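Local atomic coordinates of kinesin-like protein (PDB entry 5X3E), a protein that probably uses ATP hydrolysis to drive movement along microtubules, as a motor of the kinesin-6 family. Residues Ile161-Ser165 and Val214-Phe218; Leu146-Phe150 and Val264-Ala270; Tyr45-Ser51 and Asn412-Tyr418; Gly111-Leu116 and Val326-Val332. One frame throughout, in Å; residues are numbered along the deposited sequence.

Contact 1: Ile161-Ser165 and Val214-Phe218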
loop_
_atom_site.group_PDB
_atom_site.type_symbol
_atom_site.label_atom_id
_atom_site.label_comp_id
_atom_site.label_asym_id
_atom_site.label_seq_id
_atom_site.Cartn_x
_atom_site.Cartn_y
_atom_site.Cartn_z
ATOM N N ILE A 161 -17.822 17.559 2.779
ATOM C CA ILE A 161 -17.350 18.594 3.691
ATOM C C ILE A 161 -15.876 18.879 3.426
ATOM O O ILE A 161 -15.501 19.977 2.995
ATOM C CB ILE A 161 -17.606 18.187 5.155
ATOM C CG1 ILE A 161 -19.106 18.028 5.407
ATOM C CG2 ILE A 161 -17.052 19.234 6.105
ATOM C CD1 ILE A 161 -19.440 17.223 6.649
ATOM N N PHE A 162 -15.023 17.883 3.655
ATOM C CA PHE A 162 -13.699 17.896 3.056
ATOM C C PHE A 162 -13.828 17.591 1.570
ATOM O O PHE A 162 -14.743 16.880 1.146
ATOM C CB PHE A 162 -12.790 16.848 3.696
ATOM C CG PHE A 162 -12.515 17.064 5.156
ATOM C CD1 PHE A 162 -11.516 17.931 5.565
ATOM C CD2 PHE A 162 -13.222 16.360 6.120
ATOM C CE1 PHE A 162 -11.243 18.111 6.907
ATOM C CE2 PHE A 162 -12.953 16.535 7.459
ATOM C CZ PHE A 162 -11.965 17.412 7.854
ATOM N N TYR A 163 -12.910 18.136 0.770
ATOM C CA TYR A 163 -12.886 17.803 -0.649
ATOM C C TYR A 163 -11.513 18.123 -1.224
ATOM O O TYR A 163 -10.879 19.101 -0.812
ATOM C CB TYR A 163 -13.994 18.543 -1.419
ATOM C CG TYR A 163 -13.876 20.055 -1.443
ATOM C CD1 TYR A 163 -14.352 20.832 -0.389
ATOM C CD2 TYR A 163 -13.329 20.708 -2.540
ATOM C CE1 TYR A 163 -14.259 22.211 -0.420
ATOM C CE2 TYR A 163 -13.236 22.088 -2.580
ATOM C CZ TYR A 163 -13.704 22.832 -1.520
ATOM O OH TYR A 163 -13.602 24.201 -1.555
ATOM N N PRO A 164 -11.039 17.329 -2.183
ATOM C CA PRO A 164 -9.700 17.547 -2.747
ATOM C C PRO A 164 -9.611 18.852 -3.521
ATOM O O PRO A 164 -10.542 19.240 -4.233
ATOM C CB PRO A 164 -9.508 16.348 -3.685
ATOM C CG PRO A 164 -10.594 15.381 -3.338
ATOM C CD PRO A 164 -11.725 16.185 -2.804
ATOM N N SER A 165 -8.475 19.526 -3.389
ATOM C CA SER A 165 -8.237 20.783 -4.082
ATOM C C SER A 165 -6.857 20.739 -4.728
ATOM O O SER A 165 -6.102 19.775 -4.571
ATOM C CB SER A 165 -8.369 21.977 -3.136
ATOM O OG SER A 165 -7.426 21.892 -2.084
ATOM N N VAL A 214 -11.840 15.685 13.639
ATOM C CA VAL A 214 -12.856 15.200 12.726
ATOM C C VAL A 214 -12.147 14.631 11.506
ATOM O O VAL A 214 -11.044 15.069 11.160
ATOM C CB VAL A 214 -13.812 16.350 12.372
ATOM C CG1 VAL A 214 -14.694 15.943 11.295
ATOM C CG2 VAL A 214 -14.670 16.652 13.570
ATOM N N CYS A 215 -12.754 13.647 10.844
ATOM C CA CYS A 215 -12.026 12.975 9.779
ATOM C C CYS A 215 -12.941 12.542 8.641
ATOM O O CYS A 215 -14.168 12.489 8.765
ATOM C CB CYS A 215 -11.275 11.754 10.313
ATOM S SG CYS A 215 -12.373 10.372 10.727
ATOM N N SER A 216 -12.294 12.198 7.527
ATOM C CA SER A 216 -12.916 11.588 6.362
ATOM C C SER A 216 -11.853 10.757 5.658
ATOM O O SER A 216 -10.657 11.050 5.752
ATOM C CB SER A 216 -13.498 12.635 5.402
ATOM O OG SER A 216 -14.125 12.002 4.302
ATOM N N VAL A 217 -12.285 9.721 4.948
ATOM C CA VAL A 217 -11.367 8.794 4.299
ATOM C C VAL A 217 -11.441 9.000 2.790
ATOM O O VAL A 217 -12.530 9.005 2.199
ATOM C CB VAL A 217 -11.670 7.332 4.676
ATOM C CG1 VAL A 217 -10.701 6.391 3.969
ATOM C CG2 VAL A 217 -11.571 7.145 6.183
ATOM N N PHE A 218 -10.281 9.175 2.176
ATOM C CA PHE A 218 -10.147 9.261 0.732
ATOM C C PHE A 218 -9.203 8.159 0.285
ATOM O O PHE A 218 -8.245 7.833 0.989
ATOM C CB PHE A 218 -9.612 10.634 0.300
ATOM C CG PHE A 218 -10.587 11.765 0.507
ATOM C CD1 PHE A 218 -11.331 12.257 -0.557
ATOM C CD2 PHE A 218 -10.753 12.341 1.759
ATOM C CE1 PHE A 218 -12.227 13.302 -0.376
ATOM C CE2 PHE A 218 -11.650 13.384 1.946
ATOM C CZ PHE A 218 -12.388 13.865 0.879
#
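Phe162 opens the contact by laying its side chain over strand 213-225, at the place where the small β-hairpin of strands 162-165 and 169-172 rests on the central sheet of the kinesin motor domain. The two strands belong to different sheets; their axes pass 8.7 Å apart at a crossing angle of -53°, and side chains fill the gap between them. With its CG anti to the carbonyl carbon (chi1 -63°), the Phe162 ring reaches along the strand. CD2 meets Ser216 CB at 3.8 Å, CE2 lies 4.3 Å from Val214 CG1, and nearer the backbone CB touches Phe218 CE2 at 4.0 Å. Ser216 meets the ring with CB, while its hydroxyl is hydrogen-bonded to Glu263. Tyr163 then turns its side chain away from the strand and forms a cation-pi pair with Arg173, just past the hairpin's second strand. Pro164 brings the hairpin back into contact, its ring crossing the Phe218 side chain obliquely with CD 3.8 Å from CE1. Phe218 thus stands between two residues of the hairpin, and its CZ, at the end of the ring, points in plane at Phe162 O from 3.8 Å.

Contact 2: Leu146-Phe150 and Val264-Ala270; sequences LDVIF and VSSSEEA. With SO4 (sulfate ion), chain F.
The aromatic ring of Phe150 lies flat under the turn that starts helix 267-281. Ser266 C sits 3.4 Å above the ring plane, over its centre, and Ser267 N is on the same face but displaced toward the rim, so a peptide group is stacked on the phenyl ring. A chi1 of -80° sets Phe150 CG anti to the carbonyl carbon and sends the ring out from helix 141-152. At the ring's edge, CZ meets Val264 O in plane at 3.8 Å and approaches Val264 CG2 as well. One turn earlier, Leu146 straddles a methyl group, with CD2 3.8 Å from Ala270 CB and CD1 nearly as close. Beyond the Leu146-Ala270 contact, on the side away from Val264, Ser267 OG donates to Asp147 OD1 (2.6 Å), coming from 52° above the carboxylate plane. That carboxylate also takes a salt bridge from Arg199 and a hydrogen bond from Glu202 N, which together should fix its rotation. Farther out, Ser265 OG bonds weakly to a sulfate ion, probably from the crystallisation liquor. Ser266 OG accepts from Glu269 N at 3.0 Å, a serine N-cap, and the capped first turn of helix 267-281 packs against helix 141-152 of the kinesin motor domain.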
loop_
_atom_site.group_PDB
_atom_site.type_symbol
_atom_site.label_atom_id
_atom_site.label_comp_id
_atom_site.label_asym_id
_atom_site.label_seq_id
_atom_site.Cartn_x
_atom_site.Cartn_y
_atom_site.Cartn_z
ATOM N N LEU A 146 -8.878 -1.888 5.624
ATOM C CA LEU A 146 -10.016 -0.987 5.465
ATOM C C LEU A 146 -11.044 -1.195 6.567
ATOM O O LEU A 146 -11.590 -0.225 7.107
ATOM C CB LEU A 146 -10.667 -1.185 4.097
ATOM C CG LEU A 146 -9.881 -0.753 2.861
ATOM C CD1 LEU A 146 -10.555 -1.294 1.598
ATOM C CD2 LEU A 146 -9.752 0.772 2.822
ATOM N N ASP A 147 -11.335 -2.457 6.900
ATOM C CA ASP A 147 -12.262 -2.756 7.990
ATOM C C ASP A 147 -11.801 -2.119 9.292
ATOM O O ASP A 147 -12.553 -1.384 9.942
ATOM C CB ASP A 147 -12.391 -4.271 8.167
ATOM C CG ASP A 147 -13.264 -4.916 7.113
ATOM O OD1 ASP A 147 -14.197 -4.250 6.616
ATOM O OD2 ASP A 147 -13.018 -6.100 6.793
ATOM N N VAL A 148 -10.557 -2.390 9.686
ATOM C CA VAL A 148 -10.062 -1.946 10.983
ATOM C C VAL A 148 -9.978 -0.425 11.047
ATOM O O VAL A 148 -10.282 0.177 12.087
ATOM C CB VAL A 148 -8.711 -2.617 11.276
ATOM C CG1 VAL A 148 -8.060 -1.994 12.484
ATOM C CG2 VAL A 148 -8.921 -4.108 11.490
ATOM N N ILE A 149 -9.543 0.219 9.957
ATOM C CA ILE A 149 -9.514 1.681 9.916
ATOM C C ILE A 149 -10.897 2.244 10.216
ATOM O O ILE A 149 -11.071 3.063 11.127
ATOM C CB ILE A 149 -8.983 2.186 8.559
ATOM C CG1 ILE A 149 -7.470 1.980 8.456
ATOM C CG2 ILE A 149 -9.319 3.665 8.349
ATOM C CD1 ILE A 149 -6.944 2.142 7.047
ATOM N N PHE A 150 -11.906 1.805 9.461
ATOM C CA PHE A 150 -13.250 2.335 9.667
ATOM C C PHE A 150 -13.820 1.937 11.020
ATOM O O PHE A 150 -14.648 2.665 11.574
ATOM C CB PHE A 150 -14.170 1.878 8.539
ATOM C CG PHE A 150 -14.021 2.683 7.290
ATOM C CD1 PHE A 150 -14.722 3.866 7.132
ATOM C CD2 PHE A 150 -13.162 2.280 6.288
ATOM C CE1 PHE A 150 -14.582 4.619 5.991
ATOM C CE2 PHE A 150 -13.015 3.029 5.141
ATOM C CZ PHE A 150 -13.728 4.201 4.991
ATOM N N VAL A 264 -14.676 7.956 0.550
ATOM C CA VAL A 264 -15.362 6.720 0.893
ATOM C C VAL A 264 -15.827 6.823 2.340
ATOM O O VAL A 264 -15.079 7.293 3.207
ATOM C CB VAL A 264 -14.460 5.488 0.676
ATOM C CG1 VAL A 264 -14.324 5.212 -0.810
ATOM C CG2 VAL A 264 -13.083 5.705 1.294
ATOM N N SER A 265 -17.068 6.412 2.590
ATOM C CA SER A 265 -17.670 6.512 3.909
ATOM C C SER A 265 -17.623 5.209 4.692
ATOM O O SER A 265 -17.938 5.214 5.886
ATOM C CB SER A 265 -19.129 6.969 3.786
ATOM O OG SER A 265 -19.198 8.310 3.341
ATOM N N SER A 266 -17.243 4.102 4.060
ATOM C CA SER A 266 -17.235 2.822 4.748
ATOM C C SER A 266 -16.224 1.888 4.098
ATOM O O SER A 266 -15.819 2.078 2.946
ATOM C CB SER A 266 -18.632 2.188 4.753
ATOM O OG SER A 266 -19.013 1.768 3.455
ATOM N N SER A 267 -15.820 0.871 4.869
ATOM C CA SER A 267 -14.970 -0.193 4.344
ATOM C C SER A 267 -15.593 -0.795 3.098
ATOM O O SER A 267 -14.903 -1.087 2.113
ATOM C CB SER A 267 -14.767 -1.267 5.414
ATOM O OG SER A 267 -13.787 -2.206 5.021
ATOM N N GLU A 268 -16.914 -0.971 3.129
ATOM C CA GLU A 268 -17.650 -1.477 1.979
ATOM C C GLU A 268 -17.509 -0.567 0.766
ATOM O O GLU A 268 -17.194 -1.030 -0.334
ATOM C CB GLU A 268 -19.119 -1.631 2.366
ATOM C CG GLU A 268 -19.980 -2.147 1.255
ATOM C CD GLU A 268 -19.540 -3.498 0.759
ATOM O OE1 GLU A 268 -19.016 -4.307 1.555
ATOM O OE2 GLU A 268 -19.719 -3.756 -0.449
ATOM N N GLU A 269 -17.723 0.738 0.951
ATOM C CA GLU A 269 -17.618 1.663 -0.171
ATOM C C GLU A 269 -16.192 1.715 -0.709
ATOM O O GLU A 269 -15.982 1.801 -1.925
ATOM C CB GLU A 269 -18.107 3.050 0.249
ATOM C CG GLU A 269 -18.090 4.084 -0.854
ATOM C CD GLU A 269 -18.944 5.293 -0.531
ATOM O OE1 GLU A 269 -19.755 5.697 -1.393
ATOM O OE2 GLU A 269 -18.813 5.833 0.589
ATOM N N ALA A 270 -15.199 1.652 0.184
ATOM C CA ALA A 270 -13.804 1.679 -0.243
ATOM C C ALA A 270 -13.471 0.467 -1.098
ATOM O O ALA A 270 -12.729 0.572 -2.082
ATOM C CB ALA A 270 -12.881 1.743 0.976
HETATM S S SO4 F . -22.560 10.483 3.325
HETATM O O1 SO4 F . -23.992 10.698 3.489
HETATM O O2 SO4 F . -22.040 9.693 4.436
HETATM O O3 SO4 F . -22.335 9.777 2.065
HETATM O O4 SO4 F . -21.890 11.778 3.308
#

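Contact 3: Tyr45-Ser51 and Asn412-Tyr418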
loop_
_atom_site.group_PDB
_atom_site.type_symbol
_atom_site.label_atom_id
_atom_site.label_comp_id
_atom_site.label_asym_id
_atom_site.label_seq_id
_atom_site.Cartn_x
_atom_site.Cartn_y
_atom_site.Cartn_z
ATOM N N TYR A 45 2.873 -25.587 0.083
ATOM C CA TYR A 45 3.673 -26.406 -0.828
ATOM C C TYR A 45 3.538 -27.873 -0.440
ATOM O O TYR A 45 4.023 -28.282 0.621
ATOM C CB TYR A 45 5.139 -25.980 -0.815
ATOM C CG TYR A 45 6.053 -26.937 -1.547
ATOM C CD1 TYR A 45 5.882 -27.198 -2.899
ATOM C CD2 TYR A 45 7.090 -27.582 -0.883
ATOM C CE1 TYR A 45 6.710 -28.073 -3.567
ATOM C CE2 TYR A 45 7.926 -28.457 -1.545
ATOM C CZ TYR A 45 7.733 -28.696 -2.888
ATOM O OH TYR A 45 8.565 -29.573 -3.547
ATOM N N THR A 46 2.886 -28.659 -1.293
ATOM C CA THR A 46 2.669 -30.085 -1.040
ATOM C C THR A 46 3.687 -30.943 -1.795
ATOM O O THR A 46 3.338 -31.782 -2.627
ATOM C CB THR A 46 1.243 -30.472 -1.422
ATOM O OG1 THR A 46 1.059 -30.279 -2.830
ATOM C CG2 THR A 46 0.242 -29.609 -0.669
ATOM N N GLY A 47 4.972 -30.727 -1.498
ATOM C CA GLY A 47 6.034 -31.476 -2.133
ATOM C C GLY A 47 7.040 -31.988 -1.115
ATOM O O GLY A 47 7.010 -31.619 0.060
ATOM N N SER A 48 7.929 -32.864 -1.590
ATOM C CA SER A 48 9.004 -33.391 -0.756
ATOM C C SER A 48 10.332 -32.674 -0.949
ATOM O O SER A 48 11.191 -32.756 -0.064
ATOM C CB SER A 48 9.213 -34.882 -1.027
ATOM O OG SER A 48 9.500 -35.109 -2.395
ATOM N N THR A 49 10.530 -31.992 -2.079
ATOM C CA THR A 49 11.781 -31.299 -2.377
ATOM C C THR A 49 11.538 -29.795 -2.389
ATOM O O THR A 49 11.153 -29.231 -3.420
ATOM C CB THR A 49 12.362 -31.764 -3.717
ATOM O OG1 THR A 49 11.487 -31.370 -4.782
ATOM C CG2 THR A 49 12.548 -33.276 -3.736
ATOM N N PRO A 50 11.745 -29.106 -1.269
ATOM C CA PRO A 50 11.590 -27.650 -1.221
ATOM C C PRO A 50 12.883 -26.915 -1.539
ATOM O O PRO A 50 13.986 -27.391 -1.266
ATOM C CB PRO A 50 11.168 -27.411 0.235
ATOM C CG PRO A 50 11.898 -28.486 0.980
ATOM C CD PRO A 50 11.996 -29.679 0.064
ATOM N N SER A 51 12.739 -25.733 -2.141
ATOM C CA SER A 51 13.915 -24.917 -2.421
ATOM C C SER A 51 14.339 -24.081 -1.220
ATOM O O SER A 51 15.455 -23.548 -1.219
ATOM C CB SER A 51 13.664 -24.004 -3.625
ATOM O OG SER A 51 12.594 -23.110 -3.382
ATOM N N ASN A 412 7.683 -18.941 -2.973
ATOM C CA ASN A 412 7.145 -20.278 -3.147
ATOM C C ASN A 412 8.225 -21.308 -2.860
ATOM O O ASN A 412 9.295 -21.259 -3.486
ATOM C CB ASN A 412 6.601 -20.460 -4.560
ATOM C CG ASN A 412 5.704 -21.684 -4.690
ATOM O OD1 ASN A 412 6.008 -22.753 -4.161
ATOM N ND2 ASN A 412 4.581 -21.522 -5.379
ATOM N N PRO A 413 7.998 -22.237 -1.925
ATOM C CA PRO A 413 9.022 -23.252 -1.620
ATOM C C PRO A 413 9.228 -24.274 -2.723
ATOM O O PRO A 413 10.127 -25.117 -2.592
ATOM C CB PRO A 413 8.482 -23.929 -0.348
ATOM C CG PRO A 413 7.412 -23.009 0.174
ATOM C CD PRO A 413 6.834 -22.345 -1.033
ATOM N N LYS A 414 8.427 -24.245 -3.784
ATOM C CA LYS A 414 8.585 -25.211 -4.862
ATOM C C LYS A 414 9.988 -25.100 -5.458
ATOM O O LYS A 414 10.501 -23.987 -5.628
ATOM C CB LYS A 414 7.516 -24.990 -5.935
ATOM C CG LYS A 414 6.924 -26.285 -6.481
ATOM C CD LYS A 414 5.683 -26.059 -7.331
ATOM C CE LYS A 414 5.099 -27.392 -7.795
ATOM N NZ LYS A 414 3.850 -27.226 -8.587
ATOM N N PRO A 415 10.638 -26.223 -5.783
ATOM C CA PRO A 415 12.007 -26.147 -6.321
ATOM C C PRO A 415 12.091 -25.440 -7.658
ATOM O O PRO A 415 13.190 -25.048 -8.066
ATOM C CB PRO A 415 12.413 -27.621 -6.443
ATOM C CG PRO A 415 11.126 -28.320 -6.690
ATOM C CD PRO A 415 10.111 -27.598 -5.837
ATOM N N ASP A 416 10.967 -25.282 -8.357
ATOM C CA ASP A 416 10.969 -24.557 -9.620
ATOM C C ASP A 416 11.341 -23.092 -9.417
ATOM O O ASP A 416 12.043 -22.501 -10.247
ATOM C CB ASP A 416 9.598 -24.674 -10.279
ATOM C CG ASP A 416 9.313 -26.070 -10.765
ATOM O OD1 ASP A 416 10.272 -26.863 -10.873
ATOM O OD2 ASP A 416 8.130 -26.382 -11.008
ATOM N N ASP A 417 10.878 -22.488 -8.321
ATOM C CA ASP A 417 11.122 -21.081 -8.032
ATOM C C ASP A 417 12.412 -20.846 -7.255
ATOM O O ASP A 417 12.529 -19.820 -6.576
ATOM C CB ASP A 417 9.945 -20.483 -7.255
ATOM C CG ASP A 417 8.719 -20.259 -8.117
ATOM O OD1 ASP A 417 8.725 -20.683 -9.294
ATOM O OD2 ASP A 417 7.743 -19.661 -7.608
ATOM N N TYR A 418 13.382 -21.755 -7.349
ATOM C CA TYR A 418 14.589 -21.648 -6.531
ATOM C C TYR A 418 15.362 -20.369 -6.838
ATOM O O TYR A 418 15.600 -19.544 -5.949
ATOM C CB TYR A 418 15.483 -22.870 -6.752
ATOM C CG TYR A 418 16.811 -22.775 -6.034
ATOM C CD1 TYR A 418 16.951 -23.231 -4.732
ATOM C CD2 TYR A 418 17.922 -22.208 -6.653
ATOM C CE1 TYR A 418 18.157 -23.142 -4.073
ATOM C CE2 TYR A 418 19.133 -22.106 -5.997
ATOM C CZ TYR A 418 19.247 -22.574 -4.707
ATOM O OH TYR A 418 20.454 -22.476 -4.056
#
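Tyr45 and Ser51 hold residues 45-51 against residues 412-418, joining two loops that leave neighbouring parallel strands, 37-42 and 404-411, of the central sheet of the kinesin motor domain. Among the polar links, Ser51 N donates to Pro413 O at 2.7 Å, nearly straight at 167°. The same carbonyl oxygen receives a CA-H...O contact from Pro50 CA at 3.2 Å. Residues 412-414 are shaped by an Asx turn, in which Asn412 OD1 accepts from Lys414 N (2.9 Å), while Asn412 ND2 reaches Gly123 O in the loop that fits a Walker A motif.

The aromatic contacts centre on Tyr45. Its CG is anti to the backbone N (chi1 170°), which carries the ring along the other loop, and Lys414 CA forms a CH-pi contact over one face, 4.1 Å from the ring centroid and 28° off the normal. Gly47 N lies over the centre of the opposite face, so the ring lies between Gly47 of its own loop and Lys414 of the other. A weak bond from Tyr45 OH to Thr49 O ties the far end of the ring to its own loop.

Apolar packing completes the join. The Tyr45 and Pro413 side chains slide past each other in opposite directions, Tyr45 CB touching Pro413 CG at 3.9 Å, and the extended Lys414 chain crosses the tyrosine at about a right angle. Pro415 wedges in at the phenol end, its CD 3.4 Å from Tyr45 OH, and its CG also packs on the hydroxyl side of Thr49. At the start of helix 418-424, Ser51 CB lies in the plane of the Tyr418 ring, at its edge, 3.6 Å from CD1.

Contact 4: Gly111-Leu116 and Val326-Val332; sequences GQNSLL and VSQLCLV
Leu116, Ser114 and Gln328 have the most surface buried where strand 114-119 runs beside strand 325-333, parallel to it with the axes only 4.7 Å apart. Leu116 pairs with Leu331. Its CB rests on Leu331 CD2 at 3.6 Å and its CD1 on the same methyl, the two side chains crossing on the face that also carries Ser114 and Leu329. Its backbone is held at both ends, N by Cys330 O and O by Val332 N (2.7 Å), each bond lying close to the line of its carbonyl. Ser114 continues the ladder: its N donates to Gln328 O and its O accepts from Cys330 N at 2.9 Å. Its CB packs on Leu329 CG, while the hydroxyl turns to Leu104 O of helix 93-109. Gln328 marks the point where the ladder passes from main chain to side chain. Its N donates to Asn113 OD1 at 2.8 Å, arriving 35° out of the carbonyl plane, so an asparagine amide stands in for a backbone carbonyl. The same OD1 lies against Gln328 CB, and the two amide planes are 36° apart. On the other face Leu115 CD1 bridges Cys330 SG and Val332 CG2, the latter at 3.7 Å. Adjacent parallel strands in the core of the sheet, one running into the probable phosphate-binding P-loop and the other, as in kinesins generally, toward switch II, are characteristic of the P-loop NTPase fold.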
loop_
_atom_site.group_PDB
_atom_site.type_symbol
_atom_site.label_atom_id
_atom_site.label_comp_id
_atom_site.label_asym_id
_atom_site.label_seq_id
_atom_site.Cartn_x
_atom_site.Cartn_y
_atom_site.Cartn_z
ATOM N N GLY A 111 -1.479 10.106 12.918
ATOM C CA GLY A 111 -1.111 11.122 11.954
ATOM C C GLY A 111 0.212 10.894 11.264
ATOM O O GLY A 111 0.805 11.848 10.748
ATOM N N GLN A 112 0.695 9.657 11.233
ATOM C CA GLN A 112 1.952 9.307 10.590
ATOM C C GLN A 112 1.691 8.377 9.412
ATOM O O GLN A 112 0.621 7.776 9.294
ATOM C CB GLN A 112 2.913 8.650 11.583
ATOM C CG GLN A 112 3.373 9.580 12.690
ATOM C CD GLN A 112 4.308 8.897 13.666
ATOM O OE1 GLN A 112 4.735 7.764 13.442
ATOM N NE2 GLN A 112 4.631 9.583 14.758
ATOM N N ASN A 113 2.670 8.293 8.518
ATOM C CA ASN A 113 2.518 7.586 7.255
ATOM C C ASN A 113 3.130 6.192 7.315
ATOM O O ASN A 113 4.051 5.917 8.089
ATOM C CB ASN A 113 3.145 8.373 6.108
ATOM C CG ASN A 113 2.446 9.686 5.866
ATOM O OD1 ASN A 113 1.280 9.851 6.228
ATOM N ND2 ASN A 113 3.141 10.622 5.235
ATOM N N SER A 114 2.607 5.313 6.463
ATOM C CA SER A 114 3.014 3.918 6.439
ATOM C C SER A 114 3.014 3.422 5.002
ATOM O O SER A 114 2.208 3.864 4.179
ATOM C CB SER A 114 2.071 3.050 7.290
ATOM O OG SER A 114 1.825 3.654 8.550
ATOM N N LEU A 115 3.915 2.482 4.714
ATOM C CA LEU A 115 4.062 1.913 3.380
ATOM C C LEU A 115 4.262 0.409 3.491
ATOM O O LEU A 115 5.088 -0.052 4.285
ATOM C CB LEU A 115 5.243 2.556 2.640
ATOM C CG LEU A 115 5.656 1.977 1.287
ATOM C CD1 LEU A 115 4.497 1.986 0.308
ATOM C CD2 LEU A 115 6.819 2.777 0.728
ATOM N N LEU A 116 3.513 -0.355 2.698
ATOM C CA LEU A 116 3.585 -1.812 2.734
ATOM C C LEU A 116 3.669 -2.358 1.316
ATOM O O LEU A 116 2.806 -2.060 0.483
ATOM C CB LEU A 116 2.380 -2.401 3.468
ATOM C CG LEU A 116 2.417 -3.861 3.937
ATOM C CD1 LEU A 116 1.404 -3.984 5.023
ATOM C CD2 LEU A 116 2.101 -4.862 2.831
ATOM N N VAL A 326 -3.223 15.287 7.170
ATOM C CA VAL A 326 -3.480 14.116 6.337
ATOM C C VAL A 326 -2.397 13.083 6.610
ATOM O O VAL A 326 -1.205 13.394 6.522
ATOM C CB VAL A 326 -3.521 14.478 4.838
ATOM C CG1 VAL A 326 -3.706 13.233 3.985
ATOM C CG2 VAL A 326 -4.627 15.494 4.554
ATOM N N SER A 327 -2.808 11.863 6.943
ATOM C CA SER A 327 -1.887 10.746 7.076
ATOM C C SER A 327 -2.253 9.667 6.065
ATOM O O SER A 327 -3.400 9.571 5.621
ATOM C CB SER A 327 -1.890 10.179 8.506
ATOM O OG SER A 327 -3.179 9.728 8.877
ATOM N N GLN A 328 -1.264 8.845 5.709
ATOM C CA GLN A 328 -1.402 7.870 4.635
ATOM C C GLN A 328 -1.025 6.472 5.090
ATOM O O GLN A 328 -0.024 6.282 5.789
ATOM C CB GLN A 328 -0.508 8.196 3.447
ATOM C CG GLN A 328 -0.885 9.399 2.658
ATOM C CD GLN A 328 -0.081 9.483 1.383
ATOM O OE1 GLN A 328 0.869 8.717 1.185
ATOM N NE2 GLN A 328 -0.448 10.410 0.511
ATOM N N LEU A 329 -1.805 5.493 4.645
ATOM C CA LEU A 329 -1.392 4.098 4.655
ATOM C C LEU A 329 -1.417 3.629 3.210
ATOM O O LEU A 329 -2.476 3.618 2.574
ATOM C CB LEU A 329 -2.301 3.242 5.539
ATOM C CG LEU A 329 -1.714 1.934 6.081
ATOM C CD1 LEU A 329 -2.575 1.377 7.198
ATOM C CD2 LEU A 329 -1.563 0.902 4.991
ATOM N N CYS A 330 -0.254 3.249 2.699
ATOM C CA CYS A 330 -0.074 2.951 1.289
ATOM C C CYS A 330 0.285 1.479 1.127
ATOM O O CYS A 330 1.286 1.014 1.682
ATOM C CB CYS A 330 1.006 3.852 0.692
ATOM S SG CYS A 330 1.329 3.497 -1.025
ATOM N N LEU A 331 -0.529 0.757 0.360
ATOM C CA LEU A 331 -0.377 -0.676 0.136
ATOM C C LEU A 331 -0.032 -0.896 -1.331
ATOM O O LEU A 331 -0.809 -0.522 -2.215
ATOM C CB LEU A 331 -1.662 -1.420 0.507
ATOM C CG LEU A 331 -2.122 -1.270 1.959
ATOM C CD1 LEU A 331 -3.539 -1.779 2.107
ATOM C CD2 LEU A 331 -1.183 -2.016 2.897
ATOM N N VAL A 332 1.123 -1.505 -1.587
ATOM C CA VAL A 332 1.672 -1.624 -2.934
ATOM C C VAL A 332 1.833 -3.097 -3.262
ATOM O O VAL A 332 2.516 -3.832 -2.535
ATOM C CB VAL A 332 3.017 -0.894 -3.065
ATOM C CG1 VAL A 332 3.560 -1.028 -4.483
ATOM C CG2 VAL A 332 2.858 0.563 -2.669
#

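In the fold
Contacts 1, 2 and 4 are grouped round the central sheet, whereas contact 3 lies at the far side of the chain, its centre about 47 Å from that of contact 1 and about 34 Å from that of contact 4. Contacts 1 and 2 meet directly: Val217 O is 2.9 Å from Val264 N, a probable hydrogen bond, and Val217 CB packs on Phe150 CZ. Contact 4 occupies the core, its centre about 15 Å from that of contact 2. Strand 114-119 of contact 4 leads into the probable nucleotide-binding P-loop, which contact 3 approaches separately through Asn412. Contacts 1 and 2 lie on the same side of the chain's centre, and contact 1 is on the opposite side from contact 3.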